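Long-range contacts in uncharacterized protein (Enterococcus faecalis, PDB 3D3Y), which is of unknown function but is related to the M16 metallopeptidases and may bind a metal ion: residues T41-L46 against N84-N89; S47-T52 against E130-E135; F273-F278 against Q404-R409. All coordinates share one frame; numbering follows the deposited sequence.

Contact 1: residues T41-L46 against N84-N89; sequences TKRTLL and NQHWFN
Arg43 and His86 form the polar centre of this contact, in which helix 40-52 lies almost parallel to strand 85-95 (13° between the short axes) and packs against the face of the six-stranded sheet. The two side chains run past each other in opposite senses, and Arg43 NE donates to His86 ND1 over 3.0 Å. The acceptor lies in the guanidinium plane, whereas the donor sits slightly out of the imidazole plane, and the two planes are 73° apart. The bend at chi3 (74°) carries the guanidinium across to the strand, bringing NH2 to 2.9 Å from His86 O, with Phe88 CB over one guanidinium face. Farther along the helix the polar grip gives way to packing: the Phe88 ring turns its edge to the backbone, CE1 lying 3.5 Å from Arg43 O, and Leu46 CG meets CE1 at 3.9 Å, the side chains crossing at about a right angle. The touching residues are all buried; the partly exposed Lys42, paired with Glu183, lies beyond the contact on the helix. The buried arginine charge is answered by Asp199, with Tyr191 OH also bonded to NH1. Because His86 accepts at ND1 while its NE2 bonds to Ser173 O, the ring is most simply read as neutral, with its proton on NE2.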
loop_
_atom_site.group_PDB
_atom_site.type_symbol
_atom_site.label_atom_id
_atom_site.label_comp_id
_atom_site.label_asym_id
_atom_site.label_seq_id
_atom_site.Cartn_x
_atom_site.Cartn_y
_atom_site.Cartn_z
ATOM N N THR A 41 -14.081 -3.658 -0.123
ATOM C CA THR A 41 -14.703 -3.165 1.092
ATOM C C THR A 41 -14.978 -4.317 2.067
ATOM O O THR A 41 -14.856 -4.152 3.293
ATOM C CB THR A 41 -16.056 -2.423 0.784
ATOM O OG1 THR A 41 -15.803 -1.302 -0.063
ATOM C CG2 THR A 41 -16.707 -1.938 2.098
ATOM N N LYS A 42 -15.330 -5.480 1.527
ATOM C CA LYS A 42 -15.523 -6.678 2.359
ATOM C C LYS A 42 -14.226 -7.033 3.087
ATOM O O LYS A 42 -14.230 -7.256 4.301
ATOM C CB LYS A 42 -15.977 -7.858 1.495
ATOM C CG LYS A 42 -17.466 -7.785 1.103
ATOM C CD LYS A 42 -17.815 -8.926 0.189
ATOM C CE LYS A 42 -19.305 -8.891 -0.208
ATOM N NZ LYS A 42 -19.419 -7.864 -1.283
ATOM N N ARG A 43 -13.118 -7.077 2.354
ATOM C CA ARG A 43 -11.815 -7.348 2.977
ATOM C C ARG A 43 -11.478 -6.303 4.029
ATOM O O ARG A 43 -11.000 -6.629 5.123
ATOM C CB ARG A 43 -10.719 -7.423 1.907
ATOM C CG ARG A 43 -10.873 -8.666 1.053
ATOM C CD ARG A 43 -10.024 -8.656 -0.217
ATOM N NE ARG A 43 -8.574 -8.881 -0.014
ATOM C CZ ARG A 43 -8.002 -10.069 0.185
ATOM N NH1 ARG A 43 -8.748 -11.167 0.324
ATOM N NH2 ARG A 43 -6.668 -10.160 0.299
ATOM N N THR A 44 -11.664 -5.040 3.697
ATOM C CA THR A 44 -11.403 -3.961 4.678
ATOM C C THR A 44 -12.186 -4.121 5.978
ATOM O O THR A 44 -11.604 -4.007 7.080
ATOM C CB THR A 44 -11.660 -2.571 4.054
ATOM O OG1 THR A 44 -10.876 -2.472 2.876
ATOM C CG2 THR A 44 -11.316 -1.401 5.003
ATOM N N LEU A 45 -13.491 -4.333 5.870
ATOM C CA LEU A 45 -14.317 -4.497 7.074
ATOM C C LEU A 45 -13.967 -5.783 7.831
ATOM O O LEU A 45 -13.919 -5.809 9.072
ATOM C CB LEU A 45 -15.821 -4.497 6.725
ATOM C CG LEU A 45 -16.833 -4.679 7.881
ATOM C CD1 LEU A 45 -16.582 -3.599 9.012
ATOM C CD2 LEU A 45 -18.249 -4.523 7.319
ATOM N N LEU A 46 -13.738 -6.856 7.085
ATOM C CA LEU A 46 -13.318 -8.113 7.683
ATOM C C LEU A 46 -12.048 -7.946 8.539
ATOM O O LEU A 46 -11.918 -8.550 9.601
ATOM C CB LEU A 46 -13.080 -9.154 6.593
ATOM C CG LEU A 46 -12.769 -10.549 7.133
ATOM C CD1 LEU A 46 -13.941 -11.148 7.985
ATOM C CD2 LEU A 46 -12.440 -11.464 5.952
ATOM N N ASN A 84 -2.238 -4.901 -9.200
ATOM C CA ASN A 84 -3.519 -5.559 -9.367
ATOM C C ASN A 84 -3.912 -6.529 -8.235
ATOM O O ASN A 84 -4.825 -7.338 -8.403
ATOM C CB ASN A 84 -3.563 -6.290 -10.702
ATOM C CG ASN A 84 -4.951 -6.313 -11.280
ATOM O OD1 ASN A 84 -5.636 -5.263 -11.329
ATOM N ND2 ASN A 84 -5.400 -7.485 -11.700
ATOM N N GLN A 85 -3.233 -6.437 -7.089
ATOM C CA GLN A 85 -3.485 -7.330 -5.930
ATOM C C GLN A 85 -4.033 -6.537 -4.755
ATOM O O GLN A 85 -3.800 -5.329 -4.628
ATOM C CB GLN A 85 -2.189 -8.036 -5.509
ATOM C CG GLN A 85 -1.703 -9.057 -6.518
ATOM C CD GLN A 85 -0.319 -9.600 -6.209
ATOM O OE1 GLN A 85 0.261 -9.315 -5.159
ATOM N NE2 GLN A 85 0.221 -10.401 -7.137
ATOM N N HIS A 86 -4.800 -7.214 -3.911
ATOM C CA HIS A 86 -5.270 -6.611 -2.676
ATOM C C HIS A 86 -4.836 -7.598 -1.579
ATOM O O HIS A 86 -5.022 -8.839 -1.706
ATOM C CB HIS A 86 -6.807 -6.391 -2.704
ATOM C CG HIS A 86 -7.313 -5.530 -1.582
ATOM N ND1 HIS A 86 -7.732 -6.047 -0.376
ATOM C CD2 HIS A 86 -7.434 -4.186 -1.477
ATOM C CE1 HIS A 86 -8.100 -5.057 0.425
ATOM N NE2 HIS A 86 -7.927 -3.913 -0.222
ATOM N N TRP A 87 -4.196 -7.054 -0.549
ATOM C CA TRP A 87 -3.546 -7.858 0.474
ATOM C C TRP A 87 -4.301 -7.687 1.802
ATOM O O TRP A 87 -4.633 -6.577 2.189
ATOM C CB TRP A 87 -2.088 -7.369 0.663
ATOM C CG TRP A 87 -1.138 -7.458 -0.548
ATOM C CD1 TRP A 87 -1.343 -8.117 -1.745
ATOM C CD2 TRP A 87 0.191 -6.935 -0.600
ATOM N NE1 TRP A 87 -0.209 -7.986 -2.558
ATOM C CE2 TRP A 87 0.738 -7.271 -1.869
ATOM C CE3 TRP A 87 0.985 -6.207 0.317
ATOM C CZ2 TRP A 87 2.041 -6.903 -2.246
ATOM C CZ3 TRP A 87 2.297 -5.829 -0.068
ATOM C CH2 TRP A 87 2.801 -6.177 -1.343
ATOM N N PHE A 88 -4.508 -8.791 2.521
ATOM C CA PHE A 88 -5.150 -8.800 3.842
ATOM C C PHE A 88 -4.063 -9.333 4.769
ATOM O O PHE A 88 -3.576 -10.448 4.585
ATOM C CB PHE A 88 -6.366 -9.701 3.796
ATOM C CG PHE A 88 -7.129 -9.825 5.091
ATOM C CD1 PHE A 88 -8.359 -9.175 5.239
ATOM C CD2 PHE A 88 -6.671 -10.660 6.131
ATOM C CE1 PHE A 88 -9.117 -9.345 6.401
ATOM C CE2 PHE A 88 -7.409 -10.827 7.320
ATOM C CZ PHE A 88 -8.644 -10.150 7.460
ATOM N N ASN A 89 -3.669 -8.512 5.738
ATOM C CA ASN A 89 -2.394 -8.694 6.445
ATOM C C ASN A 89 -2.572 -8.848 7.946
ATOM O O ASN A 89 -2.993 -7.905 8.613
ATOM C CB ASN A 89 -1.532 -7.438 6.230
ATOM C CG ASN A 89 -1.420 -7.032 4.768
ATOM O OD1 ASN A 89 -1.022 -7.834 3.939
ATOM N ND2 ASN A 89 -1.755 -5.774 4.455
#

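Contact 2: residues S47-T52 against E130-E135; sequences SSLMET and ETFQRE
Leu49, Glu135 and Thr52 bury the most surface where helix 40-52 crosses helix 129-148, the short axes 9.8 Å apart and running at 129°. Leu49 supplies the apolar part. Its two methyls divide the work: CD1 comes to the edge of the Phe132 ring, 3.9 Å from CD1 of that residue, while CD2 lies 3.7 Å from Glu135 CB, the leucine and glutamate side chains sliding past each other in opposite directions. Glu135 bends at chi2 (-45°), which folds its carboxylate back toward the first helix. OE1 faces Ser48, and a water joins them, accepting from Ser48 OG and donating to both OE1 and the backbone O of Glu135. The other oxygen, OE2, forms a salt bridge with Arg134 NH2 at 2.8 Å. The same NH2 donates to Thr52 OG1, 3.2 Å away and close to the guanidinium plane, so this nitrogen links the threonine to the carboxylate. With OG1 anti to the backbone N (chi1 -176°), Thr52 sends its hydroxyl to Arg134 and leaves CG2 to meet Thr131 CG2 tip to tip at 3.6 Å. Weak bonds from Arg134 to Glu130 OE2 extend the ion-pair network toward the exposed side. Ser48, Glu51 and Thr52 have the spacing of the HxxEH zinc motif of active M16 peptidases, and Glu135, facing Ser48 and Thr52, may correspond to their downstream glutamate ligand; no metal is modelled between these residues, and with serine and threonine in the histidine positions the pairing resembles a degenerate form of that site.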
loop_
_atom_site.group_PDB
_atom_site.type_symbol
_atom_site.label_atom_id
_atom_site.label_comp_id
_atom_site.label_asym_id
_atom_site.label_seq_id
_atom_site.Cartn_x
_atom_site.Cartn_y
_atom_site.Cartn_z
ATOM N N SER A 47 -11.091 -7.163 8.059
ATOM C CA SER A 47 -9.872 -6.966 8.830
ATOM C C SER A 47 -10.206 -6.346 10.197
ATOM O O SER A 47 -9.568 -6.691 11.209
ATOM C CB SER A 47 -8.844 -6.126 8.043
ATOM O OG SER A 47 -9.181 -4.749 8.028
ATOM N N SER A 48 -11.201 -5.450 10.258
ATOM C CA SER A 48 -11.606 -4.910 11.559
ATOM C C SER A 48 -12.329 -5.957 12.410
ATOM O O SER A 48 -12.120 -6.027 13.603
ATOM C CB SER A 48 -12.532 -3.716 11.409
ATOM O OG SER A 48 -11.776 -2.585 11.047
ATOM N N LEU A 49 -13.139 -6.792 11.777
ATOM C CA LEU A 49 -13.928 -7.770 12.515
ATOM C C LEU A 49 -13.022 -8.810 13.140
ATOM O O LEU A 49 -13.207 -9.157 14.335
ATOM C CB LEU A 49 -14.980 -8.428 11.617
ATOM C CG LEU A 49 -16.099 -7.529 11.069
ATOM C CD1 LEU A 49 -16.883 -8.200 9.936
ATOM C CD2 LEU A 49 -17.098 -7.104 12.179
HETATM N N MSE A 50 -12.039 -9.286 12.373
HETATM C CA MSE A 50 -11.206 -10.387 12.856
HETATM C C MSE A 50 -10.186 -9.934 13.898
HETATM O O MSE A 50 -9.677 -10.749 14.674
HETATM C CB MSE A 50 -10.538 -11.098 11.687
HETATM C CG MSE A 50 -11.602 -11.789 10.808
HETATM SE SE MSE A 50 -10.722 -12.678 9.333
HETATM C CE MSE A 50 -9.501 -13.842 10.318
ATOM N N GLU A 51 -9.918 -8.630 13.939
ATOM C CA GLU A 51 -8.955 -8.049 14.878
ATOM C C GLU A 51 -9.565 -7.757 16.256
ATOM O O GLU A 51 -8.884 -7.893 17.280
ATOM C CB GLU A 51 -8.431 -6.733 14.273
ATOM C CG GLU A 51 -7.415 -6.000 15.094
ATOM C CD GLU A 51 -7.046 -4.660 14.444
ATOM O OE1 GLU A 51 -7.915 -3.769 14.401
ATOM O OE2 GLU A 51 -5.914 -4.519 13.949
ATOM N N THR A 52 -10.829 -7.323 16.275
ATOM C CA THR A 52 -11.434 -6.755 17.477
ATOM C C THR A 52 -11.749 -7.820 18.537
ATOM O O THR A 52 -11.583 -7.574 19.738
ATOM C CB THR A 52 -12.664 -5.911 17.123
ATOM O OG1 THR A 52 -13.196 -5.290 18.305
ATOM C CG2 THR A 52 -13.761 -6.744 16.450
ATOM N N GLU A 130 -23.526 -7.243 17.592
ATOM C CA GLU A 130 -23.050 -6.045 18.250
ATOM C C GLU A 130 -21.723 -5.685 17.669
ATOM O O GLU A 130 -21.459 -4.518 17.346
ATOM C CB GLU A 130 -22.914 -6.237 19.756
ATOM C CG GLU A 130 -22.696 -4.913 20.493
ATOM C CD GLU A 130 -21.493 -4.933 21.453
ATOM O OE1 GLU A 130 -21.612 -5.562 22.543
ATOM O OE2 GLU A 130 -20.438 -4.295 21.108
ATOM N N THR A 131 -20.874 -6.697 17.515
ATOM C CA THR A 131 -19.525 -6.478 17.020
ATOM C C THR A 131 -19.595 -5.977 15.589
ATOM O O THR A 131 -18.869 -5.041 15.214
ATOM C CB THR A 131 -18.660 -7.776 17.048
ATOM O OG1 THR A 131 -18.460 -8.214 18.405
ATOM C CG2 THR A 131 -17.316 -7.529 16.383
ATOM N N PHE A 132 -20.470 -6.586 14.789
ATOM C CA PHE A 132 -20.567 -6.211 13.394
ATOM C C PHE A 132 -21.007 -4.756 13.219
ATOM O O PHE A 132 -20.433 -3.998 12.450
ATOM C CB PHE A 132 -21.556 -7.112 12.614
ATOM C CG PHE A 132 -21.649 -6.709 11.189
ATOM C CD1 PHE A 132 -20.640 -7.094 10.310
ATOM C CD2 PHE A 132 -22.658 -5.823 10.751
ATOM C CE1 PHE A 132 -20.656 -6.675 8.993
ATOM C CE2 PHE A 132 -22.686 -5.388 9.418
ATOM C CZ PHE A 132 -21.678 -5.814 8.550
ATOM N N GLN A 133 -22.075 -4.377 13.899
ATOM C CA GLN A 133 -22.583 -3.020 13.758
ATOM C C GLN A 133 -21.566 -1.968 14.218
ATOM O O GLN A 133 -21.378 -0.950 13.537
ATOM C CB GLN A 133 -23.889 -2.911 14.525
ATOM C CG GLN A 133 -24.439 -1.518 14.793
ATOM C CD GLN A 133 -25.101 -1.509 16.154
ATOM O OE1 GLN A 133 -24.406 -1.567 17.191
ATOM N NE2 GLN A 133 -26.438 -1.501 16.173
ATOM N N ARG A 134 -20.913 -2.215 15.357
ATOM C CA ARG A 134 -19.851 -1.344 15.849
ATOM C C ARG A 134 -18.742 -1.148 14.814
ATOM O O ARG A 134 -18.345 -0.000 14.544
ATOM C CB ARG A 134 -19.257 -1.880 17.150
ATOM C CG ARG A 134 -17.990 -1.101 17.624
ATOM C CD ARG A 134 -17.628 -1.379 19.101
ATOM N NE ARG A 134 -17.867 -2.779 19.512
ATOM C CZ ARG A 134 -17.061 -3.813 19.257
ATOM N NH1 ARG A 134 -17.396 -5.027 19.688
ATOM N NH2 ARG A 134 -15.925 -3.650 18.580
ATOM N N GLU A 135 -18.238 -2.244 14.240
ATOM C CA GLU A 135 -17.120 -2.144 13.273
ATOM C C GLU A 135 -17.530 -1.506 11.946
ATOM O O GLU A 135 -16.737 -0.790 11.312
ATOM C CB GLU A 135 -16.474 -3.514 13.009
ATOM C CG GLU A 135 -15.701 -4.103 14.207
ATOM C CD GLU A 135 -14.810 -3.076 14.882
ATOM O OE1 GLU A 135 -14.149 -2.297 14.178
ATOM O OE2 GLU A 135 -14.794 -3.016 16.130
HETATM O O HOH W 1 -13.956 -1.015 11.367
HETATM O O HOH W 2 -14.871 -6.622 20.639
#

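Contact 3: residues F273-F278 against Q404-R409; sequences FALQVF and QEVAKR
This is a buried, purely apolar crossing of two helices in the C-terminal half of the chain, where helix 272-284 meets helix 400-409 just before the latter leads into strand 411-421. The short axes are 9.2 Å apart and nearly perpendicular, with a signed crossing angle of -84°, so the contact is confined to a few side chains. Val406 is central, with far more surface buried here than any other residue of the two segments. Its methyls part to reach different neighbours: CG2 meets Ala274 CB at 3.6 Å, while CG1, anti to the backbone N (chi1 165°), reaches between Leu275 and Phe278. There CG1 is 3.7 Å from Leu275 CD1, the two side chains crossing at about a right angle, and 3.6 Å from Phe278 CB. The valine thus occupies a hollow made by residues i, i+1 and i+4 of one helix, and the small Ala274 lets the backbones come close, with Leu275 CA and Val406 CA 6.1 Å apart. Both helices belong to the second alpha/beta unit, whose five-stranded mixed sheet contains strand 411-421 in its interior, in keeping with the repeated alpha/beta domains of M16 proteins. Phe278 carries its ring past Val406 to the adjoining Ala407, with CE1 3.6 Å from Ala407 CB. Leu337 and Ile340 of helix 326-341 touch both Phe278 and Ala407, making a three-helix junction, and Arg341 NE of the same helix bonds to Ala407 O.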
loop_
_atom_site.group_PDB
_atom_site.type_symbol
_atom_site.label_atom_id
_atom_site.label_comp_id
_atom_site.label_asym_id
_atom_site.label_seq_id
_atom_site.Cartn_x
_atom_site.Cartn_y
_atom_site.Cartn_z
ATOM N N PHE A 273 15.022 3.030 -12.002
ATOM C CA PHE A 273 15.846 3.957 -11.203
ATOM C C PHE A 273 15.840 5.390 -11.751
ATOM O O PHE A 273 15.722 6.365 -10.981
ATOM C CB PHE A 273 17.285 3.409 -11.026
ATOM C CG PHE A 273 17.333 2.249 -10.102
ATOM C CD1 PHE A 273 17.460 2.451 -8.722
ATOM C CD2 PHE A 273 17.174 0.943 -10.589
ATOM C CE1 PHE A 273 17.444 1.382 -7.843
ATOM C CE2 PHE A 273 17.153 -0.141 -9.711
ATOM C CZ PHE A 273 17.296 0.078 -8.351
ATOM N N ALA A 274 15.944 5.509 -13.080
ATOM C CA ALA A 274 15.795 6.807 -13.769
ATOM C C ALA A 274 14.486 7.518 -13.363
ATOM O O ALA A 274 14.448 8.732 -13.209
ATOM C CB ALA A 274 15.832 6.589 -15.303
ATOM N N LEU A 275 13.425 6.741 -13.191
ATOM C CA LEU A 275 12.113 7.316 -12.802
ATOM C C LEU A 275 12.148 7.829 -11.359
ATOM O O LEU A 275 11.618 8.906 -11.049
ATOM C CB LEU A 275 10.996 6.290 -13.000
ATOM C CG LEU A 275 9.618 6.675 -12.430
ATOM C CD1 LEU A 275 9.049 7.813 -13.284
ATOM C CD2 LEU A 275 8.694 5.437 -12.481
ATOM N N GLN A 276 12.833 7.082 -10.489
ATOM C CA GLN A 276 13.014 7.506 -9.100
ATOM C C GLN A 276 13.626 8.926 -9.080
ATOM O O GLN A 276 13.154 9.815 -8.375
ATOM C CB GLN A 276 13.921 6.509 -8.365
ATOM C CG GLN A 276 13.346 5.092 -8.206
ATOM C CD GLN A 276 12.163 5.071 -7.248
ATOM O OE1 GLN A 276 12.044 5.933 -6.361
ATOM N NE2 GLN A 276 11.273 4.106 -7.425
ATOM N N VAL A 277 14.666 9.111 -9.881
ATOM C CA VAL A 277 15.389 10.365 -9.930
ATOM C C VAL A 277 14.553 11.415 -10.648
ATOM O O VAL A 277 14.446 12.544 -10.154
ATOM C CB VAL A 277 16.810 10.196 -10.556
ATOM C CG1 VAL A 277 17.546 11.565 -10.668
ATOM C CG2 VAL A 277 17.642 9.197 -9.727
ATOM N N PHE A 278 13.939 11.049 -11.781
ATOM C CA PHE A 278 13.084 12.012 -12.499
ATOM C C PHE A 278 12.033 12.591 -11.556
ATOM O O PHE A 278 11.816 13.814 -11.511
ATOM C CB PHE A 278 12.379 11.376 -13.698
ATOM C CG PHE A 278 11.217 12.201 -14.183
ATOM C CD1 PHE A 278 11.417 13.260 -15.091
ATOM C CD2 PHE A 278 9.929 11.954 -13.706
ATOM C CE1 PHE A 278 10.334 14.059 -15.520
ATOM C CE2 PHE A 278 8.848 12.748 -14.121
ATOM C CZ PHE A 278 9.049 13.794 -15.049
ATOM N N GLN A 404 15.800 12.384 -19.146
ATOM C CA GLN A 404 15.126 12.991 -20.295
ATOM C C GLN A 404 14.232 11.963 -20.979
ATOM O O GLN A 404 13.094 12.274 -21.390
ATOM C CB GLN A 404 16.134 13.506 -21.347
ATOM C CG GLN A 404 17.025 14.662 -20.937
ATOM C CD GLN A 404 17.999 15.039 -22.043
ATOM O OE1 GLN A 404 19.170 14.633 -22.012
ATOM N NE2 GLN A 404 17.530 15.802 -23.022
ATOM N N GLU A 405 14.751 10.740 -21.125
ATOM C CA GLU A 405 13.930 9.652 -21.701
ATOM C C GLU A 405 12.658 9.322 -20.855
ATOM O O GLU A 405 11.568 9.149 -21.413
ATOM C CB GLU A 405 14.792 8.400 -21.960
ATOM C CG GLU A 405 14.057 7.195 -22.532
ATOM C CD GLU A 405 13.404 7.480 -23.883
ATOM O OE1 GLU A 405 13.903 8.364 -24.635
ATOM O OE2 GLU A 405 12.383 6.804 -24.185
ATOM N N VAL A 406 12.795 9.228 -19.537
ATOM C CA VAL A 406 11.642 9.046 -18.643
ATOM C C VAL A 406 10.650 10.205 -18.893
ATOM O O VAL A 406 9.444 9.986 -19.068
ATOM C CB VAL A 406 12.091 8.997 -17.140
ATOM C CG1 VAL A 406 10.903 9.192 -16.169
ATOM C CG2 VAL A 406 12.814 7.666 -16.869
ATOM N N ALA A 407 11.173 11.427 -18.952
ATOM C CA ALA A 407 10.308 12.616 -19.163
ATOM C C ALA A 407 9.569 12.555 -20.508
ATOM O O ALA A 407 8.383 12.935 -20.604
ATOM C CB ALA A 407 11.138 13.883 -19.068
ATOM N N LYS A 408 10.252 12.071 -21.548
ATOM C CA LYS A 408 9.618 11.933 -22.870
ATOM C C LYS A 408 8.568 10.825 -22.898
ATOM O O LYS A 408 7.580 10.927 -23.627
ATOM C CB LYS A 408 10.666 11.705 -23.976
ATOM C CG LYS A 408 11.473 12.966 -24.323
ATOM C CD LYS A 408 12.686 12.629 -25.212
ATOM C CE LYS A 408 13.548 13.875 -25.437
ATOM N NZ LYS A 408 14.874 13.482 -26.024
ATOM N N ARG A 409 8.784 9.767 -22.115
ATOM C CA ARG A 409 7.813 8.649 -22.033
ATOM C C ARG A 409 6.522 9.022 -21.329
ATOM O O ARG A 409 5.467 8.470 -21.616
ATOM C CB ARG A 409 8.434 7.488 -21.278
ATOM C CG ARG A 409 9.390 6.726 -22.135
ATOM C CD ARG A 409 10.122 5.658 -21.340
ATOM N NE ARG A 409 11.119 5.008 -22.199
ATOM C CZ ARG A 409 11.224 3.694 -22.368
ATOM N NH1 ARG A 409 10.394 2.867 -21.732
ATOM N NH2 ARG A 409 12.167 3.218 -23.175
#

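Overall arrangement
From the N terminus, helix 40-52 supplies the first segment of both contact 1 and contact 2. Contact 1 closes a loop of 37 residues by bringing strand 85-95 back to this helix; contact 2 closes one of 77 residues with helix 129-148. Their segments alternate along the chain, so the loops cross, and the two contacts touch: the Phe88 ring packs on Ser47 and Met50, and Leu45 on Phe132. Sheet, helix 40-52 and helix 129-148 are thereby tied together. Contact 3 follows in series, closing 125 residues within the C-terminal half. Its centre is about 44 Å from that of contact 2, on the opposite side of the chain's centre.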